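Long-range contacts in bacterioferritin (Mycobacterium smegmatis str. MC2 155, PDB 3BKN), which probably stores iron, binding and oxidising Fe(2+) with dioxygen at a di-metal centre and depositing it as ferric mineral inside a hollow 24-subunit shell: residues I22-L27 and F75-G80; A92-V97 and T129-L134; E96-L101 and Q122-E127. All coordinates share one frame; numbering follows the deposited sequence.

Contact 1 (I22-L27 and F75-G80); sequences INQYFL and FSLRVG. With HEM (protoporphyrin IX containing Fe), chain T.
The side chains of Q24 and L77 lie alongside each other, pointing opposite ways, where the long connection of the ferritin four-helix bundle, running from helix 38-64 to helix 83-110, passes along helix 5-34. The Q24 side chain can be followed outward from the helix. Its CB touches L77 CD2 at 3.6 Å, and this same methyl lies 3.5 Å from the backbone N of Q24. CG turns anti to the Q24 backbone nitrogen (chi1 -158°) and, in the extended chain that follows, passes 3.4 Å from the carbonyl oxygen of R78. At the tip, OE1 accepts the backbone N-H of R78 in a bond of 2.8 Å, nearly straight at 173°. The donor does not lie on a lone pair but stands above the amide plane, 54° out of it. NE2 turns instead to D90 of helix 83-110, so the one amide ties the non-helical segment 75-80 to two helices.

One turn further on, L27 and V79 meet almost at right angles, CD2 of L27 lying 3.9 Å from V79 CG2. Beside the Q24 bond, N23 and R78 have polar partners outside the segments: ND2 of N23 bonds to the carbonyl of Y71 of a second subunit, and the R78 guanidinium forms a salt bridge with E96. The helix also lines the heme pocket. I22 CD1 comes within 3.7 Å of heme C2C, and heme methyl CMB stands 3.5 Å above one face of the F26 ring, nearer the ring's margin than its centre.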
loop_
_atom_site.group_PDB
_atom_site.type_symbol
_atom_site.label_atom_id
_atom_site.label_comp_id
_atom_site.label_asym_id
_atom_site.label_seq_id
_atom_site.Cartn_x
_atom_site.Cartn_y
_atom_site.Cartn_z
ATOM N N ILE A 22 30.025 29.792 23.913
ATOM C CA ILE A 22 29.429 29.730 22.574
ATOM C C ILE A 22 30.422 30.271 21.541
ATOM O O ILE A 22 30.684 29.617 20.531
ATOM C CB ILE A 22 28.167 30.569 22.463
ATOM C CG1 ILE A 22 27.076 29.984 23.299
ATOM C CG2 ILE A 22 27.706 30.745 20.979
ATOM C CD1 ILE A 22 26.047 31.018 23.628
ATOM N N ASN A 23 30.954 31.466 21.808
ATOM C CA ASN A 23 31.834 32.128 20.883
ATOM C C ASN A 23 33.129 31.336 20.728
ATOM O O ASN A 23 33.609 31.127 19.604
ATOM C CB ASN A 23 32.056 33.569 21.321
ATOM C CG ASN A 23 30.781 34.443 21.143
ATOM O OD1 ASN A 23 29.648 33.919 21.098
ATOM N ND2 ASN A 23 30.965 35.768 21.058
ATOM N N GLN A 24 33.665 30.815 21.836
ATOM C CA GLN A 24 34.960 30.151 21.748
ATOM C C GLN A 24 34.867 28.898 20.908
ATOM O O GLN A 24 35.654 28.736 19.962
ATOM C CB GLN A 24 35.563 29.864 23.108
ATOM C CG GLN A 24 37.083 29.676 23.038
ATOM C CD GLN A 24 37.708 29.597 24.436
ATOM O OE1 GLN A 24 37.889 30.635 25.115
ATOM N NE2 GLN A 24 38.021 28.372 24.882
ATOM N N TYR A 25 33.908 28.032 21.246
ATOM C CA TYR A 25 33.631 26.825 20.465
ATOM C C TYR A 25 33.256 27.128 19.024
ATOM O O TYR A 25 33.818 26.549 18.091
ATOM C CB TYR A 25 32.500 26.043 21.081
ATOM C CG TYR A 25 32.868 25.233 22.291
ATOM C CD1 TYR A 25 33.746 24.136 22.178
ATOM C CD2 TYR A 25 32.311 25.501 23.520
ATOM C CE1 TYR A 25 34.076 23.369 23.256
ATOM C CE2 TYR A 25 32.626 24.731 24.631
ATOM C CZ TYR A 25 33.500 23.656 24.496
ATOM O OH TYR A 25 33.826 22.840 25.593
ATOM N N PHE A 26 32.325 28.050 18.811
ATOM C CA PHE A 26 31.886 28.277 17.462
ATOM C C PHE A 26 33.038 28.658 16.578
ATOM O O PHE A 26 33.184 28.085 15.494
ATOM C CB PHE A 26 30.720 29.262 17.329
ATOM C CG PHE A 26 30.063 29.219 15.958
ATOM C CD1 PHE A 26 29.130 28.223 15.646
ATOM C CD2 PHE A 26 30.431 30.121 14.954
ATOM C CE1 PHE A 26 28.578 28.160 14.399
ATOM C CE2 PHE A 26 29.866 30.052 13.738
ATOM C CZ PHE A 26 28.945 29.084 13.466
ATOM N N LEU A 27 33.862 29.595 17.042
ATOM C CA LEU A 27 35.046 30.053 16.292
ATOM C C LEU A 27 36.048 28.921 16.124
ATOM O O LEU A 27 36.597 28.770 15.044
ATOM C CB LEU A 27 35.715 31.238 16.976
ATOM C CG LEU A 27 37.034 31.830 16.463
ATOM C CD1 LEU A 27 36.904 32.468 15.098
ATOM C CD2 LEU A 27 37.454 32.894 17.460
ATOM N N PHE A 75 33.732 36.938 28.805
ATOM C CA PHE A 75 35.065 36.765 29.383
ATOM C C PHE A 75 36.063 36.781 28.248
ATOM O O PHE A 75 35.683 36.980 27.105
ATOM C CB PHE A 75 35.172 35.476 30.181
ATOM C CG PHE A 75 34.301 35.429 31.411
ATOM C CD1 PHE A 75 34.203 36.541 32.276
ATOM C CD2 PHE A 75 33.608 34.240 31.740
ATOM C CE1 PHE A 75 33.417 36.498 33.455
ATOM C CE2 PHE A 75 32.812 34.161 32.906
ATOM C CZ PHE A 75 32.717 35.302 33.779
ATOM N N SER A 76 37.342 36.602 28.545
ATOM C CA SER A 76 38.370 36.583 27.493
ATOM C C SER A 76 38.360 35.322 26.675
ATOM O O SER A 76 38.519 34.245 27.217
ATOM C CB SER A 76 39.739 36.660 28.102
ATOM O OG SER A 76 39.981 37.995 28.430
ATOM N N LEU A 77 38.189 35.439 25.371
ATOM C CA LEU A 77 38.312 34.284 24.512
ATOM C C LEU A 77 39.752 33.795 24.457
ATOM O O LEU A 77 40.664 34.587 24.358
ATOM C CB LEU A 77 37.871 34.651 23.111
ATOM C CG LEU A 77 36.375 34.793 23.031
ATOM C CD1 LEU A 77 36.060 35.613 21.827
ATOM C CD2 LEU A 77 35.851 33.402 22.887
ATOM N N ARG A 78 39.956 32.493 24.526
ATOM C CA ARG A 78 41.257 31.905 24.227
ATOM C C ARG A 78 41.117 31.247 22.884
ATOM O O ARG A 78 40.388 30.257 22.723
ATOM C CB ARG A 78 41.639 30.883 25.279
ATOM C CG ARG A 78 41.418 31.420 26.665
ATOM C CD ARG A 78 41.535 30.362 27.745
ATOM N NE ARG A 78 40.785 30.807 28.922
ATOM C CZ ARG A 78 41.029 30.424 30.167
ATOM N NH1 ARG A 78 42.016 29.561 30.401
ATOM N NH2 ARG A 78 40.297 30.910 31.162
ATOM N N VAL A 79 41.764 31.836 21.901
ATOM C CA VAL A 79 41.617 31.383 20.521
ATOM C C VAL A 79 42.866 30.589 20.217
ATOM O O VAL A 79 43.917 31.189 20.034
ATOM C CB VAL A 79 41.520 32.624 19.545
ATOM C CG1 VAL A 79 41.377 32.183 18.094
ATOM C CG2 VAL A 79 40.372 33.541 19.967
ATOM N N GLY A 80 42.796 29.267 20.187
ATOM C CA GLY A 80 44.018 28.496 19.940
ATOM C C GLY A 80 44.468 28.550 18.482
ATOM O O GLY A 80 43.636 28.682 17.572
HETATM C CHA HEM T . 21.287 28.114 16.590
HETATM C CHB HEM T . 25.316 30.566 15.383
HETATM C CHC HEM T . 25.050 32.926 19.589
HETATM C CHD HEM T . 21.119 30.383 20.911
HETATM C C1A HEM T . 22.420 28.617 15.811
HETATM C C2A HEM T . 22.705 28.133 14.465
HETATM C C3A HEM T . 23.906 28.871 14.119
HETATM C C4A HEM T . 24.159 29.680 15.310
HETATM C CMA HEM T . 24.704 28.822 12.857
HETATM C CAA HEM T . 21.937 27.136 13.648
HETATM C CBA HEM T . 20.454 27.430 13.829
HETATM C CGA HEM T . 19.717 27.618 12.525
HETATM O O1A HEM T . 19.827 28.705 11.924
HETATM O O2A HEM T . 19.004 26.685 12.106
HETATM C C1B HEM T . 25.649 31.458 16.479
HETATM C C2B HEM T . 26.793 32.368 16.405
HETATM C C3B HEM T . 26.629 33.026 17.683
HETATM C C4B HEM T . 25.520 32.488 18.286
HETATM C CMB HEM T . 27.810 32.552 15.322
HETATM C CAB HEM T . 27.510 34.073 18.226
HETATM C CBB HEM T . 28.168 33.865 19.352
HETATM C C1C HEM T . 23.912 32.474 20.369
HETATM C C2C HEM T . 23.597 33.046 21.685
HETATM C C3C HEM T . 22.428 32.296 22.067
HETATM C C4C HEM T . 22.189 31.380 20.943
HETATM C CMC HEM T . 24.253 34.120 22.489
HETATM C CAC HEM T . 21.715 32.498 23.342
HETATM C CBC HEM T . 20.841 31.614 23.724
HETATM C C1D HEM T . 20.829 29.471 19.812
HETATM C C2D HEM T . 19.698 28.565 19.856
HETATM C C3D HEM T . 19.794 27.928 18.551
HETATM C C4D HEM T . 20.889 28.494 17.957
HETATM C CMD HEM T . 18.711 28.372 20.972
HETATM C CAD HEM T . 18.907 26.866 17.985
HETATM C CBD HEM T . 18.731 25.796 19.048
HETATM C CGD HEM T . 19.373 24.493 18.655
HETATM O O1D HEM T . 20.239 24.012 19.408
HETATM O O2D HEM T . 19.005 23.941 17.608
HETATM N NA HEM T . 23.281 29.517 16.306
HETATM N NB HEM T . 24.906 31.551 17.588
HETATM N NC HEM T . 23.094 31.509 19.948
HETATM N ND HEM T . 21.524 29.435 18.671
HETATM FE FE HEM T . 23.213 30.478 18.138
#

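Contact 2 (A92-V97 and T129-L134); sequences AIEYEV and THIDYL. With ZN (zinc ion), chain N.
The di-zinc centre, which occupies the place of the probable ferroxidase site inside the ferritin four-helix bundle, takes two of its ligands from this contact: E94 on helix 83-110 and H130 on helix 114-144. The two segments run nearly antiparallel, with axes 9.6 Å apart at closest approach and 148° between their directions. The zinc of chain N is bound by E94 OE2 at 2.0 Å and by H130 ND1 at 2.1 Å, while E51 and E127 complete its four ligands. Although E94 OE2 and H130 ND1 are only 3.0 Å apart, no hydrogen bond joins them; they are neighbours because they share the metal. The carboxylate approaches the imidazole at its edge, and the two planes are turned 77° against each other.

A bend in the E94 chain at chi2 (-69°) swings the carboxylate round to the zinc. A probable hydrogen bond between Y25 OH, on helix 5-34, and E94 OE2 would help to orient the carboxylate; the link from H130 NE2 to E50 is weak.

Away from the metal, nearer the backbones, the packing is apolar. CB of E94 rests on I131 CG1 at 3.4 Å, and E94 CG touches L134 CD1 at 4.1 Å, the two side chains crossing at about a right angle. The aliphatic part of the glutamate thus lies along I131 and L134, both on its 114-144 side. Y95 lies against I131, and its OH hydrogen-bonds to E135 one turn further along the same helix. M1 of a neighbouring subunit packs on Y95 and I131. The phenol also touches the isoleucine, with Y95 OH 3.7 Å from I131 CG2.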
loop_
_atom_site.group_PDB
_atom_site.type_symbol
_atom_site.label_atom_id
_atom_site.label_comp_id
_atom_site.label_asym_id
_atom_site.label_seq_id
_atom_site.Cartn_x
_atom_site.Cartn_y
_atom_site.Cartn_z
ATOM N N ALA A 92 40.115 24.823 29.461
ATOM C CA ALA A 92 40.307 25.828 30.476
ATOM C C ALA A 92 38.980 26.476 30.921
ATOM O O ALA A 92 38.772 26.667 32.114
ATOM C CB ALA A 92 41.402 26.864 30.060
ATOM N N ILE A 93 38.066 26.788 29.996
ATOM C CA ILE A 93 36.787 27.302 30.452
ATOM C C ILE A 93 35.820 26.288 31.077
ATOM O O ILE A 93 34.991 26.666 31.919
ATOM C CB ILE A 93 36.014 28.200 29.476
ATOM C CG1 ILE A 93 35.956 27.630 28.100
ATOM C CG2 ILE A 93 36.572 29.665 29.475
ATOM C CD1 ILE A 93 35.272 28.636 27.191
ATOM N N GLU A 94 35.902 25.022 30.674
ATOM C CA GLU A 94 35.068 24.031 31.312
ATOM C C GLU A 94 35.478 23.887 32.762
ATOM O O GLU A 94 34.604 23.787 33.624
ATOM C CB GLU A 94 35.082 22.711 30.567
ATOM C CG GLU A 94 34.522 22.804 29.165
ATOM C CD GLU A 94 33.022 23.053 29.124
ATOM O OE1 GLU A 94 32.358 23.190 30.185
ATOM O OE2 GLU A 94 32.482 23.124 28.006
ATOM N N TYR A 95 36.781 23.941 33.042
ATOM C CA TYR A 95 37.272 23.878 34.427
ATOM C C TYR A 95 36.828 25.064 35.241
ATOM O O TYR A 95 36.530 24.908 36.429
ATOM C CB TYR A 95 38.783 23.712 34.526
ATOM C CG TYR A 95 39.141 22.277 34.508
ATOM C CD1 TYR A 95 38.606 21.395 35.470
ATOM C CD2 TYR A 95 39.993 21.760 33.546
ATOM C CE1 TYR A 95 38.928 20.016 35.467
ATOM C CE2 TYR A 95 40.320 20.374 33.521
ATOM C CZ TYR A 95 39.781 19.523 34.482
ATOM O OH TYR A 95 40.085 18.189 34.472
ATOM N N GLU A 96 36.772 26.253 34.630
ATOM C CA GLU A 96 36.251 27.412 35.363
ATOM C C GLU A 96 34.792 27.209 35.715
ATOM O O GLU A 96 34.372 27.617 36.799
ATOM C CB GLU A 96 36.448 28.720 34.634
ATOM C CG GLU A 96 37.912 29.067 34.568
ATOM C CD GLU A 96 38.240 30.176 33.579
ATOM O OE1 GLU A 96 37.533 30.308 32.533
ATOM O OE2 GLU A 96 39.232 30.890 33.872
ATOM N N VAL A 97 34.039 26.550 34.839
ATOM C CA VAL A 97 32.661 26.262 35.140
ATOM C C VAL A 97 32.528 25.341 36.368
ATOM O O VAL A 97 31.768 25.649 37.284
ATOM C CB VAL A 97 31.912 25.796 33.896
ATOM C CG1 VAL A 97 30.557 25.232 34.271
ATOM C CG2 VAL A 97 31.771 26.986 32.940
ATOM N N THR A 129 31.011 16.099 31.111
ATOM C CA THR A 129 31.146 15.313 29.911
ATOM C C THR A 129 32.044 15.970 28.832
ATOM O O THR A 129 32.837 15.269 28.183
ATOM C CB THR A 129 29.746 14.894 29.411
ATOM O OG1 THR A 129 29.235 13.927 30.334
ATOM C CG2 THR A 129 29.777 14.266 28.011
ATOM N N HIS A 130 31.943 17.290 28.670
ATOM C CA HIS A 130 32.814 18.017 27.762
ATOM C C HIS A 130 34.235 17.862 28.250
ATOM O O HIS A 130 35.115 17.572 27.460
ATOM C CB HIS A 130 32.474 19.514 27.621
ATOM C CG HIS A 130 31.168 19.813 26.924
ATOM N ND1 HIS A 130 30.645 21.097 26.837
ATOM C CD2 HIS A 130 30.258 19.004 26.317
ATOM C CE1 HIS A 130 29.484 21.065 26.197
ATOM N NE2 HIS A 130 29.218 19.807 25.881
ATOM N N ILE A 131 34.464 18.013 29.547
ATOM C CA ILE A 131 35.809 17.845 30.108
ATOM C C ILE A 131 36.362 16.474 29.819
ATOM O O ILE A 131 37.506 16.348 29.452
ATOM C CB ILE A 131 35.863 18.113 31.650
ATOM C CG1 ILE A 131 35.637 19.604 31.927
ATOM C CG2 ILE A 131 37.196 17.644 32.259
ATOM C CD1 ILE A 131 35.159 19.896 33.311
ATOM N N ASP A 132 35.555 15.442 30.004
ATOM C CA ASP A 132 35.966 14.088 29.706
ATOM C C ASP A 132 36.380 13.952 28.240
ATOM O O ASP A 132 37.461 13.411 27.947
ATOM C CB ASP A 132 34.832 13.112 30.021
ATOM C CG ASP A 132 35.264 11.654 29.892
ATOM O OD1 ASP A 132 36.374 11.328 30.395
ATOM O OD2 ASP A 132 34.511 10.841 29.282
ATOM N N TYR A 133 35.547 14.464 27.315
ATOM C CA TYR A 133 35.871 14.381 25.902
ATOM C C TYR A 133 37.224 15.058 25.615
ATOM O O TYR A 133 38.109 14.473 24.996
ATOM C CB TYR A 133 34.739 14.957 25.058
ATOM C CG TYR A 133 35.191 15.295 23.661
ATOM C CD1 TYR A 133 35.499 14.283 22.732
ATOM C CD2 TYR A 133 35.369 16.639 23.270
ATOM C CE1 TYR A 133 35.921 14.615 21.424
ATOM C CE2 TYR A 133 35.783 16.972 21.981
ATOM C CZ TYR A 133 36.065 15.964 21.068
ATOM O OH TYR A 133 36.534 16.315 19.831
ATOM N N LEU A 134 37.385 16.270 26.133
ATOM C CA LEU A 134 38.552 17.117 25.889
ATOM C C LEU A 134 39.809 16.503 26.426
ATOM O O LEU A 134 40.832 16.474 25.731
ATOM C CB LEU A 134 38.373 18.476 26.537
ATOM C CG LEU A 134 37.285 19.377 25.934
ATOM C CD1 LEU A 134 36.988 20.534 26.860
ATOM C CD2 LEU A 134 37.709 19.864 24.565
HETATM ZN ZN ZN N . 30.485 22.876 28.000
#

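Contact 3 (E96-L101 and Q122-E127); sequences EVLERL and QILADE. With ZN (zinc ion), chain M; ZN (zinc ion), chain N.
The carboxylate of E127 carries a zinc on each oxygen, and V97 of helix 83-110 packs against its stem: V97 CG1 lies 3.7 Å from E127 CG and 4.1 Å from OE2. The other branch of that valine, CG2, lies in plane at the edge of the R100 guanidinium, whose nitrogens make weak hydrogen bonds to Q14 and S17 of helix 5-34.

OE2 binds the zinc of chain M at 2.0 Å and OE1 the zinc of chain N at 1.9 Å, making E127 a bridging ligand. Its chain is bent at chi2 (-77°), which brings the carboxylate round to the pair of metals. E18 and H54 also bind the zinc of chain M, and E51 serves both metals.

The remainder of the interface is aliphatic, between two helix segments that run nearly antiparallel, 152° between their directions. L98 CD1 meets L124 CD1 at 3.6 Å, their side chains crossing almost at right angles. A turn on, L101 CD1 reaches I123 CG2 at 3.9 Å, and L101 CB is more distantly flanked by the L124 methyl.

Chemically, this is a metal ligand rising out of a leucine-rich helix seam: no hydrogen bond crosses between the segments, two metal bonds fix the rotation of the E127 carboxylate, and apolar contacts pack the segments, while the zinc of chain N, shared by E127 and E94, also joins the helices.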
loop_
_atom_site.group_PDB
_atom_site.type_symbol
_atom_site.label_atom_id
_atom_site.label_comp_id
_atom_site.label_asym_id
_atom_site.label_seq_id
_atom_site.Cartn_x
_atom_site.Cartn_y
_atom_site.Cartn_z
ATOM N N GLU A 96 36.772 26.253 34.630
ATOM C CA GLU A 96 36.251 27.412 35.363
ATOM C C GLU A 96 34.792 27.209 35.715
ATOM O O GLU A 96 34.372 27.617 36.799
ATOM C CB GLU A 96 36.448 28.720 34.634
ATOM C CG GLU A 96 37.912 29.067 34.568
ATOM C CD GLU A 96 38.240 30.176 33.579
ATOM O OE1 GLU A 96 37.533 30.308 32.533
ATOM O OE2 GLU A 96 39.232 30.890 33.872
ATOM N N VAL A 97 34.039 26.550 34.839
ATOM C CA VAL A 97 32.661 26.262 35.140
ATOM C C VAL A 97 32.528 25.341 36.368
ATOM O O VAL A 97 31.768 25.649 37.284
ATOM C CB VAL A 97 31.912 25.796 33.896
ATOM C CG1 VAL A 97 30.557 25.232 34.271
ATOM C CG2 VAL A 97 31.771 26.986 32.940
ATOM N N LEU A 98 33.291 24.254 36.415
ATOM C CA LEU A 98 33.382 23.460 37.640
ATOM C C LEU A 98 33.695 24.273 38.898
ATOM O O LEU A 98 33.006 24.137 39.882
ATOM C CB LEU A 98 34.438 22.374 37.488
ATOM C CG LEU A 98 33.944 20.981 37.180
ATOM C CD1 LEU A 98 33.301 20.951 35.800
ATOM C CD2 LEU A 98 35.101 20.035 37.255
ATOM N N GLU A 99 34.735 25.099 38.876
ATOM C CA GLU A 99 35.110 25.875 40.059
ATOM C C GLU A 99 33.911 26.697 40.565
ATOM O O GLU A 99 33.708 26.823 41.760
ATOM C CB GLU A 99 36.297 26.802 39.765
ATOM C CG GLU A 99 37.673 26.152 39.739
ATOM C CD GLU A 99 38.741 27.063 39.103
ATOM O OE1 GLU A 99 38.768 28.292 39.409
ATOM O OE2 GLU A 99 39.551 26.529 38.293
ATOM N N ARG A 100 33.116 27.238 39.648
ATOM C CA ARG A 100 31.987 28.075 39.985
ATOM C C ARG A 100 30.767 27.271 40.423
ATOM O O ARG A 100 30.191 27.583 41.448
ATOM C CB ARG A 100 31.649 28.981 38.812
ATOM C CG ARG A 100 30.477 29.901 39.053
ATOM C CD ARG A 100 29.984 30.516 37.722
ATOM N NE ARG A 100 31.027 31.264 36.997
ATOM C CZ ARG A 100 31.662 30.802 35.924
ATOM N NH1 ARG A 100 31.355 29.601 35.443
ATOM N NH2 ARG A 100 32.602 31.532 35.325
ATOM N N LEU A 101 30.400 26.228 39.677
ATOM C CA LEU A 101 29.197 25.444 39.972
ATOM C C LEU A 101 29.256 24.468 41.149
ATOM O O LEU A 101 28.217 24.155 41.792
ATOM C CB LEU A 101 28.691 24.727 38.737
ATOM C CG LEU A 101 28.316 25.768 37.679
ATOM C CD1 LEU A 101 27.642 25.089 36.476
ATOM C CD2 LEU A 101 27.481 26.938 38.271
ATOM N N GLN A 122 22.307 19.921 36.275
ATOM C CA GLN A 122 22.243 19.457 34.866
ATOM C C GLN A 122 23.360 20.068 34.007
ATOM O O GLN A 122 24.041 19.348 33.274
ATOM C CB GLN A 122 20.851 19.672 34.246
ATOM C CG GLN A 122 20.071 18.322 34.050
ATOM C CD GLN A 122 18.663 18.362 34.680
ATOM O OE1 GLN A 122 17.756 19.049 34.191
ATOM N NE2 GLN A 122 18.487 17.626 35.774
ATOM N N ILE A 123 23.582 21.370 34.144
ATOM C CA ILE A 123 24.641 21.982 33.410
ATOM C C ILE A 123 25.999 21.370 33.796
ATOM O O ILE A 123 26.789 20.984 32.922
ATOM C CB ILE A 123 24.550 23.519 33.487
ATOM C CG1 ILE A 123 23.476 23.987 32.499
ATOM C CG2 ILE A 123 25.871 24.179 33.161
ATOM C CD1 ILE A 123 22.910 25.260 32.850
ATOM N N LEU A 124 26.242 21.241 35.097
ATOM C CA LEU A 124 27.497 20.667 35.592
ATOM C C LEU A 124 27.766 19.306 34.974
ATOM O O LEU A 124 28.864 19.052 34.471
ATOM C CB LEU A 124 27.515 20.577 37.126
ATOM C CG LEU A 124 28.793 20.084 37.835
ATOM C CD1 LEU A 124 30.068 20.773 37.359
ATOM C CD2 LEU A 124 28.667 20.197 39.325
ATOM N N ALA A 125 26.762 18.437 34.977
ATOM C CA ALA A 125 26.938 17.125 34.368
ATOM C C ALA A 125 27.330 17.240 32.878
ATOM O O ALA A 125 28.304 16.601 32.443
ATOM C CB ALA A 125 25.717 16.289 34.559
ATOM N N ASP A 126 26.611 18.067 32.109
ATOM C CA ASP A 126 26.986 18.309 30.721
ATOM C C ASP A 126 28.448 18.806 30.648
ATOM O O ASP A 126 29.244 18.268 29.899
ATOM C CB ASP A 126 26.020 19.258 29.996
ATOM C CG ASP A 126 24.556 18.701 29.879
ATOM O OD1 ASP A 126 24.190 17.602 30.366
ATOM O OD2 ASP A 126 23.721 19.406 29.283
ATOM N N GLU A 127 28.840 19.778 31.453
ATOM C CA GLU A 127 30.223 20.238 31.342
ATOM C C GLU A 127 31.256 19.198 31.753
ATOM O O GLU A 127 32.355 19.216 31.239
ATOM C CB GLU A 127 30.485 21.588 32.027
ATOM C CG GLU A 127 29.361 22.560 31.958
ATOM C CD GLU A 127 29.231 23.249 30.627
ATOM O OE1 GLU A 127 29.470 22.588 29.597
ATOM O OE2 GLU A 127 28.861 24.457 30.600
HETATM ZN ZN ZN M . 27.612 25.123 29.239
HETATM ZN ZN ZN N . 30.485 22.876 28.000
#

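In the fold
Contacts 2 and 3 are buried and join the same two antiparallel helices, 83-110 and 114-144, with centres 8 Å apart. They share the zinc of chain N, and L98 packs on I131 where they meet. Contact 1 lies nearer the surface: it sets a non-helical connection against helix 5-34, and its 75-80 side includes partly exposed residues. The chemistry follows position. Contact 1 relies on an amide-to-backbone hydrogen bond and has the heme alongside; contact 2 combines terminal metal ligands with apolar packing; contact 3 is mostly aliphatic apart from one bridging carboxylate. Contact 1 meets the other two through side chains of segments 22-27 and 75-80 that reach helix 83-110.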